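Local structure of RagA protein (Porphyromonas gingivalis, 6SLN) at residues Ala796-Trp810 and Thr905-His919. The protein is a TonB-dependent receptor of the outer membrane that probably imports peptides through its beta-barrel, working with a partner protein. Sequence-based numbering, arbitrary orientation.
Sequences AEYAGIDKKTGKQLW and TDVPKLGQSPQFDTH
W810 and D917 join the hairpin 796-810 to the loop 905-919: the indole N-H, W810 NE1, points almost straight (165°) at D917 OD2, 2.6 Å away. It reaches the oxygen on the anti side, somewhat out of the carboxylate plane. Next to it, T918 OG1 accepts a hydrogen bond from Y798 N at 2.7 Å. At the other end G806 O takes two donors, K909 N at 2.9 Å on a lone pair and Q912 NE2 at 3.1 Å; the latter amide also donates to K909 O, which fixes its rotation. A water bridges Y798 OH and D906 O.

Among the rings, H919 and Y798 form a T-shaped (edge-to-face) pair, the imidazole edge toward the phenol face, with centroids 5.0 Å apart. With its CG anti to the backbone N (chi1 -176°), Y798 slants its ring across the carboxylate of D917. Apolar packing centres on P908, whose CG meets I801 CG2 at 3.6 Å and the aliphatic CG of Q808. The backbone of G806 lies against K909 CB.

Thus a beta hairpin inserted between barrel strands 752-764 and 844-853 packs on the loop linking strands 857-873 and 921-937, consistent with the long inter-strand loops of TonB-dependent receptors; on that loop, F916 touches the bound peptide.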
ATOM      1  N   ALA A 796     -18.192  41.002  20.676  1.00 54.43           N
ATOM      2  CA  ALA A 796     -18.976  42.194  20.950  1.00 56.59           C
ATOM      3  C   ALA A 796     -20.265  41.796  21.652  1.00 50.81           C
ATOM      4  O   ALA A 796     -20.737  40.663  21.527  1.00 51.81           O
ATOM      5  CB  ALA A 796     -19.284  42.949  19.660  1.00 60.02           C
ATOM      6  N   GLU A 797     -20.812  42.727  22.432  1.00 54.83           N
ATOM      7  CA  GLU A 797     -22.084  42.517  23.115  1.00 62.10           C
ATOM      8  C   GLU A 797     -23.190  43.107  22.251  1.00 65.40           C
ATOM      9  O   GLU A 797     -23.322  44.330  22.148  1.00 71.37           O
ATOM     10  CB  GLU A 797     -22.071  43.138  24.507  1.00 71.54           C
ATOM     11  CG  GLU A 797     -20.949  42.603  25.376  1.00 79.22           C
ATOM     12  CD  GLU A 797     -21.134  42.927  26.842  1.00 89.87           C
ATOM     13  OE1 GLU A 797     -21.991  43.780  27.176  1.00 97.87           O
ATOM     14  OE2 GLU A 797     -20.413  42.324  27.662  1.00 89.85           O
ATOM     15  N   TYR A 798     -23.962  42.225  21.617  1.00 69.34           N
ATOM     16  CA  TYR A 798     -25.071  42.621  20.759  1.00 61.00           C
ATOM     17  C   TYR A 798     -26.108  43.381  21.566  1.00 64.83           C
ATOM     18  O   TYR A 798     -26.519  42.928  22.636  1.00 69.30           O
ATOM     19  CB  TYR A 798     -25.698  41.373  20.125  1.00 47.25           C
ATOM     20  CG  TYR A 798     -26.787  41.695  19.138  1.00 50.75           C
ATOM     21  CD1 TYR A 798     -26.484  42.238  17.899  1.00 47.48           C
ATOM     22  CD2 TYR A 798     -28.126  41.474  19.452  1.00 50.45           C
ATOM     23  CE1 TYR A 798     -27.478  42.549  17.003  1.00 47.87           C
ATOM     24  CE2 TYR A 798     -29.121  41.771  18.559  1.00 48.51           C
ATOM     25  CZ  TYR A 798     -28.791  42.310  17.338  1.00 48.38           C
ATOM     26  OH  TYR A 798     -29.778  42.618  16.438  1.00 55.72           O
ATOM     27  N   ALA A 799     -26.522  44.547  21.071  1.00 73.77           N
ATOM     28  CA  ALA A 799     -27.552  45.317  21.773  1.00 79.67           C
ATOM     29  C   ALA A 799     -28.922  45.016  21.171  1.00 76.91           C
ATOM     30  O   ALA A 799     -29.688  44.205  21.705  1.00 80.32           O
ATOM     31  CB  ALA A 799     -27.252  46.821  21.725  1.00 75.02           C
ATOM     32  N   GLY A 800     -29.235  45.652  20.053  1.00 62.28           N
ATOM     33  CA  GLY A 800     -30.369  45.219  19.266  1.00 54.35           C
ATOM     34  C   GLY A 800     -30.380  45.900  17.919  1.00 51.89           C
ATOM     35  O   GLY A 800     -29.386  45.890  17.194  1.00 60.25           O
ATOM     36  N   ILE A 801     -31.493  46.515  17.566  1.00 60.10           N
ATOM     37  CA  ILE A 801     -31.542  47.354  16.383  1.00 62.84           C
ATOM     38  C   ILE A 801     -32.039  48.740  16.778  1.00 63.24           C
ATOM     39  O   ILE A 801     -32.835  48.890  17.709  1.00 58.12           O
ATOM     40  CB  ILE A 801     -32.412  46.739  15.267  1.00 57.29           C
ATOM     41  CG1 ILE A 801     -33.899  46.837  15.594  1.00 59.63           C
ATOM     42  CG2 ILE A 801     -32.022  45.290  15.033  1.00 58.65           C
ATOM     43  CD1 ILE A 801     -34.797  46.747  14.347  1.00 53.86           C
ATOM     44  N   ASP A 802     -31.503  49.750  16.110  1.00 55.01           N
ATOM     45  CA  ASP A 802     -32.069  51.084  16.138  1.00 63.03           C
ATOM     46  C   ASP A 802     -33.331  51.077  15.281  1.00 68.93           C
ATOM     47  O   ASP A 802     -33.267  50.841  14.067  1.00 65.12           O
ATOM     48  CB  ASP A 802     -31.021  52.066  15.626  1.00 62.04           C
ATOM     49  CG  ASP A 802     -31.556  53.451  15.438  1.00 66.23           C
ATOM     50  OD1 ASP A 802     -32.672  53.756  15.918  1.00 70.38           O
ATOM     51  OD2 ASP A 802     -30.836  54.233  14.792  1.00 69.48           O
ATOM     52  N   LYS A 803     -34.486  51.319  15.906  1.00 70.88           N
ATOM     53  CA  LYS A 803     -35.769  51.161  15.222  1.00 72.02           C
ATOM     54  C   LYS A 803     -36.129  52.341  14.325  1.00 67.18           C
ATOM     55  O   LYS A 803     -37.162  52.287  13.643  1.00 59.61           O
ATOM     56  CB  LYS A 803     -36.878  50.920  16.246  1.00 70.24           C
ATOM     57  CG  LYS A 803     -36.531  49.811  17.228  1.00 72.62           C
ATOM     58  CD  LYS A 803     -37.697  48.862  17.393  1.00 80.94           C
ATOM     59  CE  LYS A 803     -37.725  48.245  18.779  1.00 82.76           C
ATOM     60  NZ  LYS A 803     -38.964  48.644  19.506  1.00 78.76           N
ATOM     61  N   LYS A 804     -35.296  53.385  14.299  1.00 64.74           N
ATOM     62  CA  LYS A 804     -35.415  54.488  13.356  1.00 66.01           C
ATOM     63  C   LYS A 804     -34.622  54.261  12.072  1.00 68.81           C
ATOM     64  O   LYS A 804     -34.816  55.012  11.100  1.00 64.89           O
ATOM     65  CB  LYS A 804     -34.963  55.789  14.031  1.00 65.79           C
ATOM     66  CG  LYS A 804     -35.434  55.915  15.480  1.00 63.28           C
ATOM     67  CD  LYS A 804     -34.561  56.853  16.288  1.00 68.09           C
ATOM     68  CE  LYS A 804     -34.872  58.313  16.010  1.00 69.65           C
ATOM     69  NZ  LYS A 804     -34.049  59.214  16.876  1.00 69.23           N
ATOM     70  N   THR A 805     -33.737  53.231  12.046  1.00 67.19           N
ATOM     71  CA  THR A 805     -33.004  52.820  10.849  1.00 57.42           C
ATOM     72  C   THR A 805     -33.147  51.341  10.514  1.00 61.10           C
ATOM     73  O   THR A 805     -33.016  50.981   9.340  1.00 55.61           O
ATOM     74  CB  THR A 805     -31.490  53.113  10.989  1.00 65.24           C
ATOM     75  OG1 THR A 805     -30.919  52.338  12.078  1.00 56.17           O
ATOM     76  CG2 THR A 805     -31.252  54.559  11.260  1.00 58.23           C
ATOM     77  N   GLY A 806     -33.381  50.470  11.485  1.00 57.78           N
ATOM     78  CA  GLY A 806     -33.258  49.053  11.251  1.00 54.34           C
ATOM     79  C   GLY A 806     -31.848  48.507  11.331  1.00 64.78           C
ATOM     80  O   GLY A 806     -31.633  47.342  10.974  1.00 59.68           O
ATOM     81  N   LYS A 807     -30.885  49.295  11.799  1.00 67.70           N
ATOM     82  CA  LYS A 807     -29.506  48.844  11.828  1.00 59.20           C
ATOM     83  C   LYS A 807     -29.212  48.099  13.120  1.00 55.10           C
ATOM     84  O   LYS A 807     -29.805  48.361  14.163  1.00 55.03           O
ATOM     85  CB  LYS A 807     -28.558  50.031  11.681  1.00 57.11           C
ATOM     86  CG  LYS A 807     -28.593  50.694  10.308  1.00 67.78           C
ATOM     87  CD  LYS A 807     -27.543  51.807  10.199  1.00 81.33           C
ATOM     88  CE  LYS A 807     -27.332  52.229   8.746  1.00 89.53           C
ATOM     89  NZ  LYS A 807     -28.481  51.828   7.864  1.00 91.47           N
ATOM     90  N   GLN A 808     -28.274  47.167  13.040  1.00 54.63           N
ATOM     91  CA  GLN A 808     -27.833  46.450  14.222  1.00 54.02           C
ATOM     92  C   GLN A 808     -27.001  47.354  15.123  1.00 60.21           C
ATOM     93  O   GLN A 808     -26.376  48.322  14.683  1.00 56.55           O
ATOM     94  CB  GLN A 808     -27.022  45.221  13.826  1.00 57.01           C
ATOM     95  CG  GLN A 808     -27.816  44.257  13.006  1.00 53.88           C
ATOM     96  CD  GLN A 808     -27.107  42.973  12.824  1.00 47.05           C
ATOM     97  OE1 GLN A 808     -26.277  42.844  11.929  1.00 46.46           O
ATOM     98  NE2 GLN A 808     -27.417  41.998  13.672  1.00 47.43           N
ATOM     99  N   LEU A 809     -26.995  47.012  16.407  1.00 62.49           N
ATOM    100  CA  LEU A 809     -26.372  47.831  17.426  1.00 52.79           C
ATOM    101  C   LEU A 809     -25.545  46.956  18.360  1.00 52.24           C
ATOM    102  O   LEU A 809     -25.931  45.826  18.684  1.00 51.67           O
ATOM    103  CB  LEU A 809     -27.435  48.618  18.210  1.00 58.64           C
ATOM    104  CG  LEU A 809     -28.039  49.838  17.496  1.00 63.37           C
ATOM    105  CD1 LEU A 809     -28.847  50.728  18.445  1.00 55.20           C
ATOM    106  CD2 LEU A 809     -26.963  50.658  16.807  1.00 66.12           C
ATOM    107  N   TRP A 810     -24.403  47.485  18.783  1.00 50.78           N
ATOM    108  CA  TRP A 810     -23.569  46.833  19.779  1.00 59.63           C
ATOM    109  C   TRP A 810     -23.197  47.833  20.863  1.00 58.82           C
ATOM    110  O   TRP A 810     -23.115  49.042  20.621  1.00 54.69           O
ATOM    111  CB  TRP A 810     -22.291  46.230  19.153  1.00 50.27           C
ATOM    112  CG  TRP A 810     -22.586  45.222  18.103  1.00 48.18           C
ATOM    113  CD1 TRP A 810     -22.679  43.871  18.266  1.00 55.00           C
ATOM    114  CD2 TRP A 810     -22.846  45.480  16.719  1.00 52.32           C
ATOM    115  NE1 TRP A 810     -22.971  43.264  17.059  1.00 56.03           N
ATOM    116  CE2 TRP A 810     -23.084  44.233  16.095  1.00 56.28           C
ATOM    117  CE3 TRP A 810     -22.910  46.645  15.945  1.00 51.46           C
ATOM    118  CZ2 TRP A 810     -23.377  44.122  14.736  1.00 46.82           C
ATOM    119  CZ3 TRP A 810     -23.198  46.535  14.595  1.00 48.56           C
ATOM    120  CH2 TRP A 810     -23.431  45.280  14.005  1.00 47.56           C
ATOM    121  N   THR A 905     -40.280  46.034  15.499  1.00 73.61           N
ATOM    122  CA  THR A 905     -39.670  44.732  15.314  1.00 63.51           C
ATOM    123  C   THR A 905     -38.220  44.829  15.751  1.00 68.38           C
ATOM    124  O   THR A 905     -37.567  45.856  15.544  1.00 74.43           O
ATOM    125  CB  THR A 905     -39.744  44.267  13.864  1.00 54.69           C
ATOM    126  OG1 THR A 905     -38.996  43.047  13.723  1.00 62.20           O
ATOM    127  CG2 THR A 905     -39.182  45.332  12.927  1.00 54.94           C
ATOM    128  N   ASP A 906     -37.732  43.765  16.373  1.00 64.28           N
ATOM    129  CA  ASP A 906     -36.336  43.661  16.751  1.00 68.11           C
ATOM    130  C   ASP A 906     -35.519  42.906  15.702  1.00 69.35           C
ATOM    131  O   ASP A 906     -34.332  42.647  15.921  1.00 79.06           O
ATOM    132  CB  ASP A 906     -36.232  42.988  18.120  1.00 75.84           C
ATOM    133  CG  ASP A 906     -36.916  41.636  18.145  1.00 86.53           C
ATOM    134  OD1 ASP A 906     -37.736  41.381  17.237  1.00 94.02           O
ATOM    135  OD2 ASP A 906     -36.645  40.831  19.060  1.00 89.32           O
ATOM    136  N   VAL A 907     -36.124  42.559  14.571  1.00 59.25           N
ATOM    137  CA  VAL A 907     -35.427  41.884  13.481  1.00 62.35           C
ATOM    138  C   VAL A 907     -34.821  42.953  12.571  1.00 58.07           C
ATOM    139  O   VAL A 907     -35.569  43.795  12.042  1.00 61.63           O
ATOM    140  CB  VAL A 907     -36.365  40.952  12.698  1.00 63.70           C
ATOM    141  CG1 VAL A 907     -35.661  40.381  11.478  1.00 49.11           C
ATOM    142  CG2 VAL A 907     -36.878  39.821  13.597  1.00 57.27           C
ATOM    143  N   PRO A 908     -33.505  42.941  12.352  1.00 49.91           N
ATOM    144  CA  PRO A 908     -32.841  44.014  11.592  1.00 51.11           C
ATOM    145  C   PRO A 908     -33.320  44.127  10.151  1.00 56.99           C
ATOM    146  O   PRO A 908     -33.627  43.126   9.502  1.00 49.64           O
ATOM    147  CB  PRO A 908     -31.358  43.604  11.628  1.00 49.49           C
ATOM    148  CG  PRO A 908     -31.231  42.616  12.738  1.00 48.63           C
ATOM    149  CD  PRO A 908     -32.561  41.945  12.880  1.00 48.84           C
ATOM    150  N   LYS A 909     -33.323  45.361   9.631  1.00 54.36           N
ATOM    151  CA  LYS A 909     -33.565  45.563   8.203  1.00 56.22           C
ATOM    152  C   LYS A 909     -32.657  44.666   7.369  1.00 54.16           C
ATOM    153  O   LYS A 909     -31.498  44.442   7.722  1.00 49.36           O
ATOM    154  CB  LYS A 909     -33.334  47.021   7.815  1.00 52.28           C
ATOM    155  CG  LYS A 909     -33.379  47.268   6.303  1.00 52.38           C
ATOM    156  CD  LYS A 909     -33.690  48.714   5.980  1.00 53.71           C
ATOM    157  CE  LYS A 909     -33.371  49.058   4.548  1.00 53.78           C
ATOM    158  NZ  LYS A 909     -32.535  50.284   4.504  1.00 63.31           N
ATOM    159  N   LEU A 910     -33.187  44.156   6.254  1.00 55.86           N
ATOM    160  CA  LEU A 910     -32.432  43.226   5.426  1.00 50.53           C
ATOM    161  C   LEU A 910     -31.275  43.924   4.715  1.00 53.33           C
ATOM    162  O   LEU A 910     -31.312  45.125   4.444  1.00 63.79           O
ATOM    163  CB  LEU A 910     -33.331  42.570   4.383  1.00 53.82           C
ATOM    164  CG  LEU A 910     -34.395  41.538   4.766  1.00 55.76           C
ATOM    165  CD1 LEU A 910     -35.080  41.104   3.504  1.00 48.41           C
ATOM    166  CD2 LEU A 910     -33.804  40.348   5.501  1.00 51.48           C
ATOM    167  N   GLY A 911     -30.251  43.145   4.394  1.00 47.59           N
ATOM    168  CA  GLY A 911     -29.138  43.619   3.608  1.00 53.68           C
ATOM    169  C   GLY A 911     -27.843  43.780   4.374  1.00 52.48           C
ATOM    170  O   GLY A 911     -26.919  44.441   3.871  1.00 47.15           O
ATOM    171  N   GLN A 912     -27.752  43.220   5.574  1.00 46.62           N
ATOM    172  CA  GLN A 912     -26.596  43.458   6.414  1.00 52.00           C
ATOM    173  C   GLN A 912     -26.175  42.161   7.082  1.00 49.07           C
ATOM    174  O   GLN A 912     -27.015  41.351   7.494  1.00 49.02           O
ATOM    175  CB  GLN A 912     -26.883  44.556   7.454  1.00 47.41           C
ATOM    176  CG  GLN A 912     -27.810  44.177   8.582  1.00 59.70           C
ATOM    177  CD  GLN A 912     -28.127  45.374   9.476  1.00 70.93           C
ATOM    178  OE1 GLN A 912     -27.218  46.036   9.998  1.00 83.70           O
ATOM    179  NE2 GLN A 912     -29.416  45.668   9.638  1.00 49.57           N
ATOM    180  N   SER A 913     -24.873  41.966   7.168  1.00 51.15           N
ATOM    181  CA  SER A 913     -24.396  40.700   7.688  1.00 43.65           C
ATOM    182  C   SER A 913     -24.510  40.680   9.212  1.00 45.74           C
ATOM    183  O   SER A 913     -24.422  41.726   9.869  1.00 52.22           O
ATOM    184  CB  SER A 913     -22.957  40.467   7.256  1.00 42.93           C
ATOM    185  OG  SER A 913     -22.697  39.080   7.127  1.00 70.06           O
ATOM    186  N   PRO A 914     -24.751  39.514   9.794  1.00 47.78           N
ATOM    187  CA  PRO A 914     -24.657  39.382  11.249  1.00 47.55           C
ATOM    188  C   PRO A 914     -23.198  39.358  11.663  1.00 48.46           C
ATOM    189  O   PRO A 914     -22.285  39.305  10.839  1.00 50.08           O
ATOM    190  CB  PRO A 914     -25.334  38.047  11.552  1.00 43.05           C
ATOM    191  CG  PRO A 914     -25.266  37.287  10.263  1.00 44.21           C
ATOM    192  CD  PRO A 914     -25.109  38.249   9.127  1.00 42.43           C
ATOM    193  N   GLN A 915     -22.987  39.435  12.966  1.00 52.08           N
ATOM    194  CA  GLN A 915     -21.653  39.282  13.519  1.00 42.58           C
ATOM    195  C   GLN A 915     -21.676  38.158  14.538  1.00 45.00           C
ATOM    196  O   GLN A 915     -22.739  37.667  14.934  1.00 49.04           O
ATOM    197  CB  GLN A 915     -21.153  40.587  14.140  1.00 43.41           C
ATOM    198  CG  GLN A 915     -21.145  41.761  13.169  1.00 47.28           C
ATOM    199  CD  GLN A 915     -20.148  41.613  12.024  1.00 50.29           C
ATOM    200  OE1 GLN A 915     -19.269  40.739  12.038  1.00 53.61           O
ATOM    201  NE2 GLN A 915     -20.268  42.492  11.033  1.00 47.31           N
ATOM    202  N   PHE A 916     -20.486  37.731  14.948  1.00 46.78           N
ATOM    203  CA  PHE A 916     -20.374  36.635  15.905  1.00 47.79           C
ATOM    204  C   PHE A 916     -20.340  37.186  17.328  1.00 57.60           C
ATOM    205  O   PHE A 916     -19.385  36.990  18.078  1.00 63.70           O
ATOM    206  CB  PHE A 916     -19.149  35.791  15.590  1.00 50.93           C
ATOM    207  CG  PHE A 916     -19.422  34.710  14.583  1.00 45.25           C
ATOM    208  CD1 PHE A 916     -20.200  33.617  14.929  1.00 39.00           C
ATOM    209  CD2 PHE A 916     -18.933  34.800  13.293  1.00 38.90           C
ATOM    210  CE1 PHE A 916     -20.474  32.622  14.023  1.00 38.34           C
ATOM    211  CE2 PHE A 916     -19.202  33.796  12.367  1.00 43.33           C
ATOM    212  CZ  PHE A 916     -19.976  32.707  12.732  1.00 39.80           C
ATOM    213  N   ASP A 917     -21.418  37.893  17.685  1.00 42.63           N
ATOM    214  CA  ASP A 917     -21.492  38.557  18.978  1.00 43.94           C
ATOM    215  C   ASP A 917     -22.277  37.719  19.974  1.00 43.54           C
ATOM    216  O   ASP A 917     -22.353  36.501  19.817  1.00 52.18           O
ATOM    217  CB  ASP A 917     -22.115  39.936  18.826  1.00 51.68           C
ATOM    218  CG  ASP A 917     -23.356  39.914  17.973  1.00 54.22           C
ATOM    219  OD1 ASP A 917     -24.241  39.080  18.245  1.00 53.01           O
ATOM    220  OD2 ASP A 917     -23.441  40.738  17.038  1.00 49.67           O
ATOM    221  N   THR A 918     -22.873  38.354  20.987  1.00 44.49           N
ATOM    222  CA  THR A 918     -23.513  37.599  22.062  1.00 48.45           C
ATOM    223  C   THR A 918     -24.835  36.957  21.643  1.00 51.04           C
ATOM    224  O   THR A 918     -25.226  35.946  22.234  1.00 56.01           O
ATOM    225  CB  THR A 918     -23.736  38.496  23.264  1.00 48.48           C
ATOM    226  OG1 THR A 918     -24.096  39.801  22.801  1.00 56.90           O
ATOM    227  CG2 THR A 918     -22.479  38.552  24.104  1.00 45.64           C
ATOM    228  N   HIS A 919     -25.566  37.533  20.683  1.00 46.07           N
ATOM    229  CA  HIS A 919     -26.515  36.717  19.939  1.00 53.85           C
ATOM    230  C   HIS A 919     -25.685  35.696  19.182  1.00 68.98           C
ATOM    231  O   HIS A 919     -24.586  36.010  18.729  1.00 79.89           O
ATOM    232  CB  HIS A 919     -27.365  37.551  18.975  1.00 55.64           C
ATOM    233  CG  HIS A 919     -26.910  37.479  17.548  1.00 74.92           C
ATOM    234  ND1 HIS A 919     -25.976  38.345  17.023  1.00 80.98           N
ATOM    235  CD2 HIS A 919     -27.238  36.627  16.546  1.00 78.54           C
ATOM    236  CE1 HIS A 919     -25.751  38.036  15.757  1.00 81.55           C
ATOM    237  NE2 HIS A 919     -26.503  36.994  15.443  1.00 76.99           N
TER
HETATM  238  O   HOH W   1     -18.614  40.064  17.951  1.00 38.58           O
HETATM  239  O   HOH W   2     -32.167  42.517  17.169  1.00 45.57           O